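Local coordinates for methylated RNA-binding protein 1 (Saccharomyces cerevisiae S288c, PDB 4RCM) that binds N6-methyladenosine-containing RNA through its YTH domain and lowers the stability of PHO4 mRNA, thereby regulating phosphate metabolism, at residues R31-G36 with V104-V109; G58-L63 with V76-S81; R110-R115 with N149-Q154. One frame throughout, in Å; residues are numbered along the deposited sequence.

Overall arrangement
All three contacts lie in the YTH domain, around its central mixed beta-sheet. After strand 17-23, helix 26-35 and the following Gly36 supply residues 31-36. Contact 1 joins them to strand 102-112 across 67 intervening residues, the longest of the three loops. Within that loop, strands 61-67 and 72-79 form a hairpin, and contact 2 closes it. Contact 3 follows in series: the end of strand 102-112 meets the C-terminal part of helix 141-151. Contacts 1 and 3 thus share one strand. Strand 72-79 of contact 2 borders strand 102-112 in the sheet, where Arg105 N bonds to Glu78 O. Phe151 of contact 3 packs on Ile108 and Val76, joining the helix to both strands.

Contact 1: R31-G36 with V104-V109; sequences RSFYNG and VRWVIV
Beside the N6-methyladenosine site of the YTH domain, Ser32 and Phe33 of helix 26-35 pack against Trp106 of the central sheet. Ser32 is about 4 Å, side chain to side chain, from Trp92, a residue assigned to that site by similarity. Trp106 NE1 donates to Ser32 OG at 3.1 Å, nearly straight and in the plane of the indole. Ser32 OG is also bonded to Ile37 O. Phe33 CA sits over the five-membered ring of Trp106, 3.9 Å from its centroid. The Phe33 ring turns its edge to the same indole, an offset edge-to-face pair with planes at 71°. Phe33 swings its ring away from the backbone N (chi1 173°), bringing CE1 to 3.8 Å from Val109 CG2. Replacing Trp106 by an alanine would probably leave Ser32 OG without that donor and open a gap beside Phe33. Past the helix end, Gly36 has positive phi, and its O accepts from Val104 N at 2.9 Å. A water joins Gly36 O to Arg105 NH1. Residues 31-35 run across strand residues 104-109, their axes at 106°. Strand 72-79 flanks that strand: Val104 and Trp106 touch its Ala77.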
ATOM      1  N   ARG A  31     -11.586  -4.457   4.599  1.00 13.18           N
ATOM      2  CA  ARG A  31     -12.581  -4.143   3.623  1.00 14.07           C
ATOM      3  C   ARG A  31     -12.025  -3.864   2.267  1.00 14.71           C
ATOM      4  O   ARG A  31     -12.675  -4.187   1.281  1.00 15.87           O
ATOM      5  CB  ARG A  31     -13.424  -2.958   4.052  1.00 15.66           C
ATOM      6  CG  ARG A  31     -14.379  -3.344   5.162  1.00 18.49           C
ATOM      7  CD  ARG A  31     -15.434  -2.289   5.357  1.00 21.64           C
ATOM      8  NE  ARG A  31     -16.158  -2.531   6.605  1.00 26.80           N
ATOM      9  CZ  ARG A  31     -16.922  -1.627   7.219  1.00 32.55           C
ATOM     10  NH1 ARG A  31     -17.518  -1.950   8.354  1.00 37.00           N
ATOM     11  NH2 ARG A  31     -17.084  -0.402   6.718  1.00 34.31           N
ATOM     12  N   SER A  32     -10.853  -3.219   2.205  1.00 14.31           N
ATOM     13  CA  SER A  32     -10.111  -3.053   0.969  1.00 12.19           C
ATOM     14  C   SER A  32      -9.724  -4.407   0.393  1.00 10.28           C
ATOM     15  O   SER A  32      -9.807  -4.647  -0.789  1.00 10.00           O
ATOM     16  CB  SER A  32      -8.833  -2.225   1.188  1.00 12.83           C
ATOM     17  OG  SER A  32      -8.114  -1.951  -0.041  1.00 11.51           O
ATOM     18  N   PHE A  33      -9.295  -5.302   1.234  1.00 10.27           N
ATOM     19  CA  PHE A  33      -8.873  -6.579   0.741  1.00 10.41           C
ATOM     20  C   PHE A  33     -10.021  -7.358   0.115  1.00 10.66           C
ATOM     21  O   PHE A  33      -9.851  -7.954  -0.941  1.00 11.88           O
ATOM     22  CB  PHE A  33      -8.229  -7.414   1.851  1.00  9.93           C
ATOM     23  CG  PHE A  33      -7.935  -8.794   1.418  1.00 10.37           C
ATOM     24  CD1 PHE A  33      -6.761  -9.092   0.738  1.00 10.36           C
ATOM     25  CD2 PHE A  33      -8.857  -9.810   1.660  1.00 11.73           C
ATOM     26  CE1 PHE A  33      -6.510 -10.377   0.284  1.00 10.42           C
ATOM     27  CE2 PHE A  33      -8.616 -11.091   1.216  1.00 10.77           C
ATOM     28  CZ  PHE A  33      -7.444 -11.378   0.526  1.00 11.32           C
ATOM     29  N   TYR A  34     -11.196  -7.330   0.735  1.00 12.16           N
ATOM     30  CA  TYR A  34     -12.335  -8.169   0.294  1.00 11.83           C
ATOM     31  C   TYR A  34     -13.114  -7.500  -0.853  1.00 12.49           C
ATOM     32  O   TYR A  34     -13.703  -8.217  -1.680  1.00 13.20           O
ATOM     33  CB  TYR A  34     -13.298  -8.484   1.451  1.00 12.39           C
ATOM     34  CG  TYR A  34     -12.707  -9.442   2.480  1.00 11.69           C
ATOM     35  CD1 TYR A  34     -12.454 -10.757   2.168  1.00 12.24           C
ATOM     36  CD2 TYR A  34     -12.370  -9.003   3.746  1.00 12.58           C
ATOM     37  CE1 TYR A  34     -11.898 -11.636   3.129  1.00 13.29           C
ATOM     38  CE2 TYR A  34     -11.827  -9.864   4.686  1.00 12.00           C
ATOM     39  CZ  TYR A  34     -11.589 -11.161   4.366  1.00 12.93           C
ATOM     40  OH  TYR A  34     -10.981 -12.011   5.321  1.00 14.86           O
ATOM     41  N   ASN A  35     -13.079  -6.173  -0.937  1.00 10.33           N
ATOM     42  CA  ASN A  35     -13.753  -5.474  -2.030  1.00 10.62           C
ATOM     43  C   ASN A  35     -12.894  -5.025  -3.226  1.00 10.43           C
ATOM     44  O   ASN A  35     -13.439  -4.594  -4.303  1.00  9.04           O
ATOM     45  CB  ASN A  35     -14.463  -4.231  -1.499  1.00 12.24           C
ATOM     46  CG  ASN A  35     -15.682  -4.547  -0.691  1.00 14.23           C
ATOM     47  OD1 ASN A  35     -16.828  -4.521  -1.215  1.00 13.21           O
ATOM     48  ND2 ASN A  35     -15.473  -4.837   0.602  1.00 13.71           N
ATOM     49  N   GLY A  36     -11.589  -4.993  -3.020  1.00  8.65           N
ATOM     50  CA  GLY A  36     -10.645  -4.663  -4.031  1.00  8.51           C
ATOM     51  C   GLY A  36     -10.685  -3.201  -4.446  1.00  9.44           C
ATOM     52  O   GLY A  36     -10.406  -2.892  -5.611  1.00  9.68           O
ATOM     53  N   VAL A 104      -7.834  -1.834  -6.504  1.00 10.12           N
ATOM     54  CA  VAL A 104      -6.566  -2.348  -6.037  1.00 11.41           C
ATOM     55  C   VAL A 104      -6.608  -3.860  -6.040  1.00  9.53           C
ATOM     56  O   VAL A 104      -7.677  -4.441  -5.910  1.00  8.03           O
ATOM     57  CB  VAL A 104      -6.157  -1.845  -4.606  1.00 12.30           C
ATOM     58  CG1 VAL A 104      -6.125  -0.316  -4.617  1.00 12.86           C
ATOM     59  CG2 VAL A 104      -7.092  -2.380  -3.527  1.00 13.10           C
ATOM     60  N   ARG A 105      -5.451  -4.477  -6.188  1.00 11.55           N
ATOM     61  CA  ARG A 105      -5.320  -5.915  -5.985  1.00 12.69           C
ATOM     62  C   ARG A 105      -4.212  -6.213  -4.957  1.00 12.83           C
ATOM     63  O   ARG A 105      -3.058  -5.843  -5.129  1.00 14.00           O
ATOM     64  CB  ARG A 105      -5.048  -6.618  -7.309  1.00 15.58           C
ATOM     65  CG  ARG A 105      -6.109  -6.379  -8.410  1.00 17.84           C
ATOM     66  CD  ARG A 105      -7.397  -7.272  -8.288  1.00 20.98           C
ATOM     67  NE  ARG A 105      -8.493  -6.983  -9.279  1.00 22.25           N
ATOM     68  CZ  ARG A 105      -9.496  -6.085  -9.125  1.00 25.49           C
ATOM     69  NH1 ARG A 105      -9.602  -5.275  -8.034  1.00 22.90           N
ATOM     70  NH2 ARG A 105     -10.418  -5.977 -10.084  1.00 28.51           N
ATOM     71  N   TRP A 106      -4.576  -6.868  -3.897  1.00 10.88           N
ATOM     72  CA  TRP A 106      -3.666  -7.106  -2.787  1.00 12.53           C
ATOM     73  C   TRP A 106      -2.745  -8.210  -3.260  1.00 13.27           C
ATOM     74  O   TRP A 106      -3.207  -9.329  -3.484  1.00 20.77           O
ATOM     75  CB  TRP A 106      -4.472  -7.469  -1.542  1.00 11.15           C
ATOM     76  CG  TRP A 106      -4.993  -6.246  -0.841  1.00 11.07           C
ATOM     77  CD1 TRP A 106      -6.017  -5.425  -1.252  1.00 10.39           C
ATOM     78  CD2 TRP A 106      -4.415  -5.611   0.297  1.00  9.54           C
ATOM     79  NE1 TRP A 106      -6.148  -4.379  -0.387  1.00  9.63           N
ATOM     80  CE2 TRP A 106      -5.175  -4.473   0.577  1.00  9.71           C
ATOM     81  CE3 TRP A 106      -3.343  -5.915   1.123  1.00  9.97           C
ATOM     82  CZ2 TRP A 106      -4.900  -3.633   1.654  1.00  9.34           C
ATOM     83  CZ3 TRP A 106      -3.081  -5.076   2.196  1.00  9.87           C
ATOM     84  CH2 TRP A 106      -3.852  -3.948   2.444  1.00  9.36           C
ATOM     85  N   VAL A 107      -1.501  -7.875  -3.551  1.00 11.32           N
ATOM     86  CA  VAL A 107      -0.512  -8.869  -4.037  1.00 11.53           C
ATOM     87  C   VAL A 107       0.147  -9.617  -2.873  1.00 10.54           C
ATOM     88  O   VAL A 107       0.405 -10.813  -2.983  1.00 10.15           O
ATOM     89  CB  VAL A 107       0.570  -8.248  -4.977  1.00 12.68           C
ATOM     90  CG1 VAL A 107      -0.050  -7.767  -6.278  1.00 15.12           C
ATOM     91  CG2 VAL A 107       1.296  -7.077  -4.318  1.00 13.15           C
ATOM     92  N   ILE A 108       0.369  -8.917  -1.754  1.00  9.69           N
ATOM     93  CA  ILE A 108       0.984  -9.513  -0.549  1.00  9.19           C
ATOM     94  C   ILE A 108       0.227  -9.188   0.735  1.00  9.38           C
ATOM     95  O   ILE A 108      -0.091  -8.052   1.005  1.00  9.80           O
ATOM     96  CB  ILE A 108       2.459  -9.064  -0.355  1.00  8.92           C
ATOM     97  CG1 ILE A 108       3.331  -9.541  -1.501  1.00  8.97           C
ATOM     98  CG2 ILE A 108       3.048  -9.587   0.996  1.00  9.76           C
ATOM     99  CD1 ILE A 108       4.622  -8.750  -1.656  1.00  9.29           C
ATOM    100  N   VAL A 109      -0.004 -10.203   1.592  1.00 10.05           N
ATOM    101  CA  VAL A 109      -0.752  -9.982   2.819  1.00  9.94           C
ATOM    102  C   VAL A 109      -0.000 -10.710   3.905  1.00 10.14           C
ATOM    103  O   VAL A 109       0.015 -11.932   3.892  1.00  8.87           O
ATOM    104  CB  VAL A 109      -2.184 -10.541   2.744  1.00 10.90           C
ATOM    105  CG1 VAL A 109      -2.908 -10.366   4.078  1.00 11.39           C
ATOM    106  CG2 VAL A 109      -2.953  -9.861   1.635  1.00 11.30           C
TER
HETATM  107  O   HOH W   1     -12.157  -4.180  -7.626  1.00 25.04           O

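Contact 2: G58-L63 with V76-S81; sequences GAKVFL and VAEMVS
Glu78 lies against Phe62 and the stem of Lys60. Its chain runs out straight (chi1 -171°), over Phe62 and on toward Lys60. CG passes over one face of the Phe62 ring, 4.2 Å from the centroid, as a CH-pi contact. The carboxylate is turned only 17° from the ring plane. Glu78 OE2 comes to 3.4 Å from Lys60 CG, so it meets the lysine along the aliphatic part. The ammonium is further off, with Lys60 NZ 4.9 Å from Glu78 OE2. A water bridges NZ to OE1 instead, and NZ also donates to Asn11 O. A second water takes the N-H of Val61 and gives to both Glu78 OE2 and Met79 O.

These residues belong to the antiparallel hairpin of strands 61-67 and 72-79 in the central YTH sheet. Phe62 and Glu78 form a non-hydrogen-bonded pair on one face. Leu63 and Ala77 form a hydrogen-bonded pair on the other.

Leu63 N donates to Ala77 O at 2.7 Å, nearly along the C=O axis. Leu63 CB lies 3.5 Å from Ala77 O, with CG beside it too. Ala77 N returns a bond to Leu63 O. The Leu63 side chain continues beyond the hairpin to Phe19 and Ile21 of strand 17-23 and to Leu48 of helix 42-53.

Met79 lies beside Val61, both side chains pointing the same way, with Val61 CG1 3.9 Å from Met79 CB. Met79 N donates to Val61 O at 2.9 Å. The far end of Met79 leads away from this partner, and its side chain touches Tyr52 of helix 42-53.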
ATOM      1  N   GLY A  58       4.772  -1.241 -19.200  1.00 25.77           N
ATOM      2  CA  GLY A  58       4.286  -2.084 -18.130  1.00 22.81           C
ATOM      3  C   GLY A  58       4.690  -1.571 -16.748  1.00 21.28           C
ATOM      4  O   GLY A  58       4.909  -2.357 -15.848  1.00 19.77           O
ATOM      5  N   ALA A  59       4.827  -0.263 -16.588  1.00 16.41           N
ATOM      6  CA  ALA A  59       5.161   0.303 -15.275  1.00 15.27           C
ATOM      7  C   ALA A  59       3.935   0.193 -14.373  1.00 15.02           C
ATOM      8  O   ALA A  59       2.780   0.265 -14.860  1.00 14.21           O
ATOM      9  CB  ALA A  59       5.581   1.735 -15.406  1.00 15.48           C
ATOM     10  N   LYS A  60       4.184   0.013 -13.079  1.00 12.13           N
ATOM     11  CA  LYS A  60       3.123  -0.201 -12.068  1.00 12.69           C
ATOM     12  C   LYS A  60       3.162   0.817 -10.889  1.00 12.17           C
ATOM     13  O   LYS A  60       4.180   1.461 -10.681  1.00 11.20           O
ATOM     14  CB  LYS A  60       3.276  -1.644 -11.499  1.00 12.44           C
ATOM     15  CG  LYS A  60       3.288  -2.728 -12.588  1.00 12.49           C
ATOM     16  CD  LYS A  60       3.496  -4.120 -12.013  1.00 13.37           C
ATOM     17  CE  LYS A  60       3.577  -5.231 -13.079  1.00 13.95           C
ATOM     18  NZ  LYS A  60       3.871  -6.584 -12.464  1.00 13.56           N
ATOM     19  N   VAL A  61       2.026   0.951 -10.162  1.00 12.56           N
ATOM     20  CA  VAL A  61       1.950   1.640  -8.842  1.00 11.43           C
ATOM     21  C   VAL A  61       1.646   0.607  -7.739  1.00 11.20           C
ATOM     22  O   VAL A  61       0.640  -0.149  -7.823  1.00 10.52           O
ATOM     23  CB  VAL A  61       0.909   2.749  -8.804  1.00 13.53           C
ATOM     24  CG1 VAL A  61       0.673   3.284  -7.398  1.00 11.64           C
ATOM     25  CG2 VAL A  61       1.349   3.901  -9.676  1.00 11.92           C
ATOM     26  N   PHE A  62       2.535   0.559  -6.753  1.00  9.50           N
ATOM     27  CA  PHE A  62       2.317  -0.226  -5.540  1.00 10.11           C
ATOM     28  C   PHE A  62       2.138   0.646  -4.309  1.00  8.15           C
ATOM     29  O   PHE A  62       2.741   1.758  -4.208  1.00  7.26           O
ATOM     30  CB  PHE A  62       3.456  -1.200  -5.315  1.00 11.50           C
ATOM     31  CG  PHE A  62       3.434  -2.332  -6.274  1.00 13.07           C
ATOM     32  CD1 PHE A  62       3.963  -2.176  -7.535  1.00 13.77           C
ATOM     33  CD2 PHE A  62       2.803  -3.498  -5.940  1.00 13.41           C
ATOM     34  CE1 PHE A  62       3.929  -3.221  -8.434  1.00 15.18           C
ATOM     35  CE2 PHE A  62       2.740  -4.544  -6.823  1.00 14.92           C
ATOM     36  CZ  PHE A  62       3.299  -4.409  -8.080  1.00 14.72           C
ATOM     37  N   LEU A  63       1.355   0.102  -3.364  1.00  7.97           N
ATOM     38  CA  LEU A  63       0.944   0.783  -2.122  1.00  7.02           C
ATOM     39  C   LEU A  63       1.325  -0.041  -0.955  1.00  7.24           C
ATOM     40  O   LEU A  63       0.826  -1.158  -0.848  1.00  6.65           O
ATOM     41  CB  LEU A  63      -0.529   0.903  -2.088  1.00  7.01           C
ATOM     42  CG  LEU A  63      -1.045   1.572  -3.384  1.00  7.14           C
ATOM     43  CD1 LEU A  63      -2.530   1.641  -3.317  1.00  7.55           C
ATOM     44  CD2 LEU A  63      -0.479   2.947  -3.512  1.00  7.86           C
ATOM     45  N   VAL A  76       0.808  -5.368   0.722  1.00  6.58           N
ATOM     46  CA  VAL A  76       1.107  -4.530  -0.481  1.00  6.06           C
ATOM     47  C   VAL A  76       0.001  -4.710  -1.485  1.00  5.75           C
ATOM     48  O   VAL A  76      -0.375  -5.797  -1.789  1.00  5.14           O
ATOM     49  CB  VAL A  76       2.468  -4.922  -1.074  1.00  5.93           C
ATOM     50  CG1 VAL A  76       2.896  -3.916  -2.118  1.00  5.96           C
ATOM     51  CG2 VAL A  76       3.559  -5.032   0.035  1.00  5.84           C
ATOM     52  N   ALA A  77      -0.495  -3.623  -2.054  1.00  6.50           N
ATOM     53  CA  ALA A  77      -1.490  -3.725  -3.087  1.00  7.08           C
ATOM     54  C   ALA A  77      -1.014  -2.934  -4.287  1.00  7.42           C
ATOM     55  O   ALA A  77      -0.211  -1.957  -4.151  1.00  6.53           O
ATOM     56  CB  ALA A  77      -2.826  -3.158  -2.635  1.00  8.13           C
ATOM     57  N   GLU A  78      -1.474  -3.376  -5.442  1.00  7.17           N
ATOM     58  CA  GLU A  78      -1.170  -2.682  -6.680  1.00  8.40           C
ATOM     59  C   GLU A  78      -2.384  -1.904  -6.999  1.00  7.96           C
ATOM     60  O   GLU A  78      -3.481  -2.450  -6.860  1.00  7.41           O
ATOM     61  CB  GLU A  78      -0.887  -3.676  -7.803  1.00  9.28           C
ATOM     62  CG  GLU A  78      -0.355  -3.030  -9.080  1.00 10.97           C
ATOM     63  CD  GLU A  78      -0.092  -3.994 -10.243  1.00 12.77           C
ATOM     64  OE1 GLU A  78      -0.261  -5.221 -10.124  1.00 12.99           O
ATOM     65  OE2 GLU A  78       0.219  -3.481 -11.327  1.00 11.97           O
ATOM     66  N   MET A  79      -2.200  -0.644  -7.444  1.00  8.89           N
ATOM     67  CA  MET A  79      -3.254   0.193  -8.007  1.00 10.03           C
ATOM     68  C   MET A  79      -3.493  -0.212  -9.470  1.00 10.87           C
ATOM     69  O   MET A  79      -2.565  -0.172 -10.297  1.00 10.89           O
ATOM     70  CB  MET A  79      -2.837   1.701  -7.915  1.00  9.71           C
ATOM     71  CG  MET A  79      -3.810   2.680  -8.515  1.00 10.86           C
ATOM     72  SD  MET A  79      -3.174   4.353  -8.306  1.00 11.57           S
ATOM     73  CE  MET A  79      -4.577   5.307  -8.926  1.00 12.87           C
ATOM     74  N   VAL A  80      -4.722  -0.604  -9.804  1.00 10.78           N
ATOM     75  CA  VAL A  80      -4.983  -1.237 -11.089  1.00 11.39           C
ATOM     76  C   VAL A  80      -6.083  -0.514 -11.852  1.00 11.49           C
ATOM     77  O   VAL A  80      -6.584  -1.006 -12.845  1.00 14.27           O
ATOM     78  CB  VAL A  80      -5.258  -2.794 -10.970  1.00 12.27           C
ATOM     79  CG1 VAL A  80      -4.061  -3.521 -10.397  1.00 12.82           C
ATOM     80  CG2 VAL A  80      -6.477  -3.107 -10.143  1.00 11.66           C
ATOM     81  N   SER A  81      -6.452   0.657 -11.384  1.00 11.54           N
ATOM     82  CA  SER A  81      -7.320   1.565 -12.144  1.00 11.55           C
ATOM     83  C   SER A  81      -7.099   2.987 -11.655  1.00 13.50           C
ATOM     84  O   SER A  81      -6.499   3.214 -10.565  1.00 12.67           O
ATOM     85  CB  SER A  81      -8.805   1.179 -11.960  1.00 10.94           C
ATOM     86  OG  SER A  81      -9.462   1.814 -10.856  1.00  9.91           O
TER
HETATM   87  O   HOH W   2       1.609  -6.908 -10.562  1.00 14.48           O
HETATM   88  O   HOH W   3      -0.144  -0.739 -11.480  1.00  9.99           O

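Contact 3: R110-R115 with N149-Q154; sequences RDINNR and NLFKTQ
Ile112 presses on the ring of Phe151 in the tight part of this contact. Its CG1 stands 3.5 Å from the ring centroid, almost on the ring normal, as a CH-pi contact over the centre of one face. Arg110 O lies at the ring edge, in its plane. Arg110 CD adds a further contact, 3.5 Å from Phe151 CD1.

Arg110 makes the polar half. CG lies between the backbone N and the carbonyl carbon (chi1 55°), and the chain bends again at chi2 and chi3. This folded shape lays the guanidinium alongside the next residues, where NE donates to Asp111 O. NH1 grips the carbonyls of Phe151 and Thr153. It donates to Thr153 O at 2.7 Å, in the carbonyl plane, and to Phe151 O at 2.9 Å, from above the carbonyl plane. Both acceptors lie near the guanidinium plane. Ile112 CD1 packs over one guanidinium face. NH2 forms a salt bridge with Asp155, which probably offsets the charge and limits rotation of the guanidinium.

The side toward Leu150 and Thr153, both partly exposed, is looser. Leu150 CD2 only grazes Ile112 CG2 at 3.9 Å. Thr153 meets the strand residues mainly through its backbone carbonyl, while its OG1 bonds back to Asn149 O.

Phe151 also touches Phe73 and Val76 of strand 72-79. This is helix-on-sheet packing in the YTH domain: the C-terminal part of helix 141-151 covers two adjacent strands, with an arginine from one strand binding the carbonyls of Phe151 and of Thr153 in the loop that follows.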
ATOM      1  N   ARG A 110       0.711  -9.940   4.735  1.00 10.56           N
ATOM      2  CA  ARG A 110       1.485 -10.433   5.850  1.00 13.50           C
ATOM      3  C   ARG A 110       2.050  -9.212   6.557  1.00 16.05           C
ATOM      4  O   ARG A 110       2.235  -8.175   5.964  1.00 16.00           O
ATOM      5  CB  ARG A 110       2.630 -11.361   5.439  1.00 13.26           C
ATOM      6  CG  ARG A 110       3.636 -10.804   4.416  1.00 16.32           C
ATOM      7  CD  ARG A 110       4.905 -10.131   4.981  1.00 16.46           C
ATOM      8  NE  ARG A 110       5.551 -10.868   6.085  1.00 15.93           N
ATOM      9  CZ  ARG A 110       6.587 -11.705   5.988  1.00 16.95           C
ATOM     10  NH1 ARG A 110       7.143 -12.030   4.814  1.00 16.72           N
ATOM     11  NH2 ARG A 110       7.037 -12.270   7.081  1.00 17.59           N
ATOM     12  N   ASP A 111       2.308  -9.341   7.831  1.00 16.94           N
ATOM     13  CA  ASP A 111       2.897  -8.223   8.602  1.00 21.86           C
ATOM     14  C   ASP A 111       4.425  -8.218   8.501  1.00 20.12           C
ATOM     15  O   ASP A 111       5.058  -9.244   8.455  1.00 23.62           O
ATOM     16  CB  ASP A 111       2.484  -8.322  10.078  1.00 23.40           C
ATOM     17  CG  ASP A 111       1.011  -7.969  10.315  1.00 30.35           C
ATOM     18  OD1 ASP A 111       0.272  -7.482   9.398  1.00 27.47           O
ATOM     19  OD2 ASP A 111       0.572  -8.186  11.465  1.00 43.32           O
ATOM     20  N   ILE A 112       4.999  -7.046   8.461  1.00 21.08           N
ATOM     21  CA  ILE A 112       6.422  -6.899   8.690  1.00 20.27           C
ATOM     22  C   ILE A 112       6.571  -6.119  10.017  1.00 23.91           C
ATOM     23  O   ILE A 112       5.932  -5.087  10.191  1.00 21.35           O
ATOM     24  CB  ILE A 112       7.072  -6.160   7.517  1.00 17.66           C
ATOM     25  CG1 ILE A 112       7.125  -7.051   6.255  1.00 17.06           C
ATOM     26  CG2 ILE A 112       8.435  -5.601   7.908  1.00 18.84           C
ATOM     27  CD1 ILE A 112       7.837  -8.395   6.346  1.00 16.72           C
ATOM     28  N   ASN A 113       7.398  -6.597  10.951  1.00 27.13           N
ATOM     29  CA  ASN A 113       7.601  -5.850  12.206  1.00 30.80           C
ATOM     30  C   ASN A 113       8.236  -4.462  11.963  1.00 26.92           C
ATOM     31  O   ASN A 113       9.148  -4.354  11.173  1.00 20.91           O
ATOM     32  CB  ASN A 113       8.467  -6.656  13.168  1.00 36.94           C
ATOM     33  CG  ASN A 113       7.886  -8.033  13.460  1.00 40.08           C
ATOM     34  OD1 ASN A 113       6.665  -8.202  13.595  1.00 37.56           O
ATOM     35  ND2 ASN A 113       8.758  -9.027  13.557  1.00 45.66           N
ATOM     36  N   ASN A 114       7.731  -3.419  12.630  1.00 29.59           N
ATOM     37  CA  ASN A 114       8.334  -2.067  12.554  1.00 33.91           C
ATOM     38  C   ASN A 114       9.816  -2.075  12.809  1.00 34.25           C
ATOM     39  O   ASN A 114      10.577  -1.299  12.202  1.00 39.80           O
ATOM     40  CB  ASN A 114       7.720  -1.111  13.575  1.00 38.76           C
ATOM     41  CG  ASN A 114       6.382  -0.571  13.138  1.00 42.58           C
ATOM     42  OD1 ASN A 114       6.276   0.556  12.617  1.00 43.35           O
ATOM     43  ND2 ASN A 114       5.338  -1.364  13.354  1.00 44.03           N
ATOM     44  N   ARG A 115      10.228  -2.932  13.736  1.00 38.38           N
ATOM     45  CA  ARG A 115      11.622  -3.040  14.126  1.00 34.88           C
ATOM     46  C   ARG A 115      12.514  -3.180  12.893  1.00 33.11           C
ATOM     47  O   ARG A 115      13.506  -2.471  12.761  1.00 34.44           O
ATOM     48  CB  ARG A 115      11.821  -4.233  15.071  1.00 33.89           C
ATOM     49  N   ASN A 149      11.078  -7.031  -1.272  1.00 11.45           N
ATOM     50  CA  ASN A 149      11.847  -8.269  -1.108  1.00 11.42           C
ATOM     51  C   ASN A 149      11.811  -8.795   0.309  1.00 12.45           C
ATOM     52  O   ASN A 149      11.827 -10.034   0.539  1.00 10.09           O
ATOM     53  CB  ASN A 149      13.301  -8.111  -1.586  1.00 12.31           C
ATOM     54  CG  ASN A 149      13.428  -8.086  -3.105  1.00 11.01           C
ATOM     55  OD1 ASN A 149      12.630  -8.717  -3.841  1.00 11.30           O
ATOM     56  ND2 ASN A 149      14.392  -7.325  -3.592  1.00 10.45           N
ATOM     57  N   LEU A 150      11.729  -7.876   1.269  1.00 12.61           N
ATOM     58  CA  LEU A 150      11.525  -8.274   2.668  1.00 14.57           C
ATOM     59  C   LEU A 150      10.117  -8.855   2.831  1.00 14.08           C
ATOM     60  O   LEU A 150       9.927  -9.868   3.493  1.00 13.43           O
ATOM     61  CB  LEU A 150      11.787  -7.080   3.600  1.00 16.17           C
ATOM     62  CG  LEU A 150      11.716  -7.230   5.100  1.00 17.76           C
ATOM     63  CD1 LEU A 150      12.878  -8.068   5.656  1.00 17.83           C
ATOM     64  CD2 LEU A 150      11.684  -5.853   5.784  1.00 17.36           C
ATOM     65  N   PHE A 151       9.132  -8.239   2.187  1.00 14.00           N
ATOM     66  CA  PHE A 151       7.751  -8.730   2.278  1.00 14.54           C
ATOM     67  C   PHE A 151       7.612 -10.154   1.675  1.00 15.14           C
ATOM     68  O   PHE A 151       6.766 -10.938   2.143  1.00 14.59           O
ATOM     69  CB  PHE A 151       6.741  -7.757   1.608  1.00 14.30           C
ATOM     70  CG  PHE A 151       6.149  -6.712   2.543  1.00 13.74           C
ATOM     71  CD1 PHE A 151       5.000  -7.002   3.324  1.00 13.68           C
ATOM     72  CD2 PHE A 151       6.679  -5.437   2.624  1.00 13.92           C
ATOM     73  CE1 PHE A 151       4.429  -6.050   4.183  1.00 12.95           C
ATOM     74  CE2 PHE A 151       6.133  -4.476   3.495  1.00 14.12           C
ATOM     75  CZ  PHE A 151       4.990  -4.779   4.265  1.00 13.88           C
ATOM     76  N   LYS A 152       8.406 -10.448   0.631  1.00 16.19           N
ATOM     77  CA  LYS A 152       8.394 -11.749  -0.076  1.00 17.46           C
ATOM     78  C   LYS A 152       9.104 -12.852   0.707  1.00 19.44           C
ATOM     79  O   LYS A 152       9.142 -14.000   0.271  1.00 17.85           O
ATOM     80  CB  LYS A 152       9.057 -11.634  -1.491  1.00 17.34           C
ATOM     81  CG  LYS A 152       8.160 -11.077  -2.575  1.00 18.03           C
ATOM     82  CD  LYS A 152       8.933 -10.498  -3.757  1.00 20.23           C
ATOM     83  CE  LYS A 152       8.723 -11.201  -5.081  1.00 20.49           C
ATOM     84  NZ  LYS A 152       9.620 -10.723  -6.183  1.00 19.84           N
ATOM     85  N   THR A 153       9.744 -12.530   1.822  1.00 23.90           N
ATOM     86  CA  THR A 153      10.503 -13.560   2.516  1.00 23.92           C
ATOM     87  C   THR A 153       9.562 -14.524   3.245  1.00 25.12           C
ATOM     88  O   THR A 153       8.708 -14.099   4.024  1.00 21.83           O
ATOM     89  CB  THR A 153      11.483 -12.972   3.515  1.00 24.89           C
ATOM     90  OG1 THR A 153      12.347 -12.058   2.837  1.00 26.92           O
ATOM     91  CG2 THR A 153      12.337 -14.102   4.176  1.00 25.33           C
ATOM     92  N   GLN A 154       9.752 -15.818   3.013  1.00 22.92           N
ATOM     93  CA  GLN A 154       8.902 -16.846   3.600  1.00 24.20           C
ATOM     94  C   GLN A 154       9.403 -17.134   5.020  1.00 26.93           C
ATOM     95  O   GLN A 154       9.931 -18.197   5.266  1.00 25.09           O
ATOM     96  CB  GLN A 154       8.929 -18.120   2.734  1.00 25.59           C
ATOM     97  CG  GLN A 154      10.167 -18.998   2.903  1.00 29.74           C
TER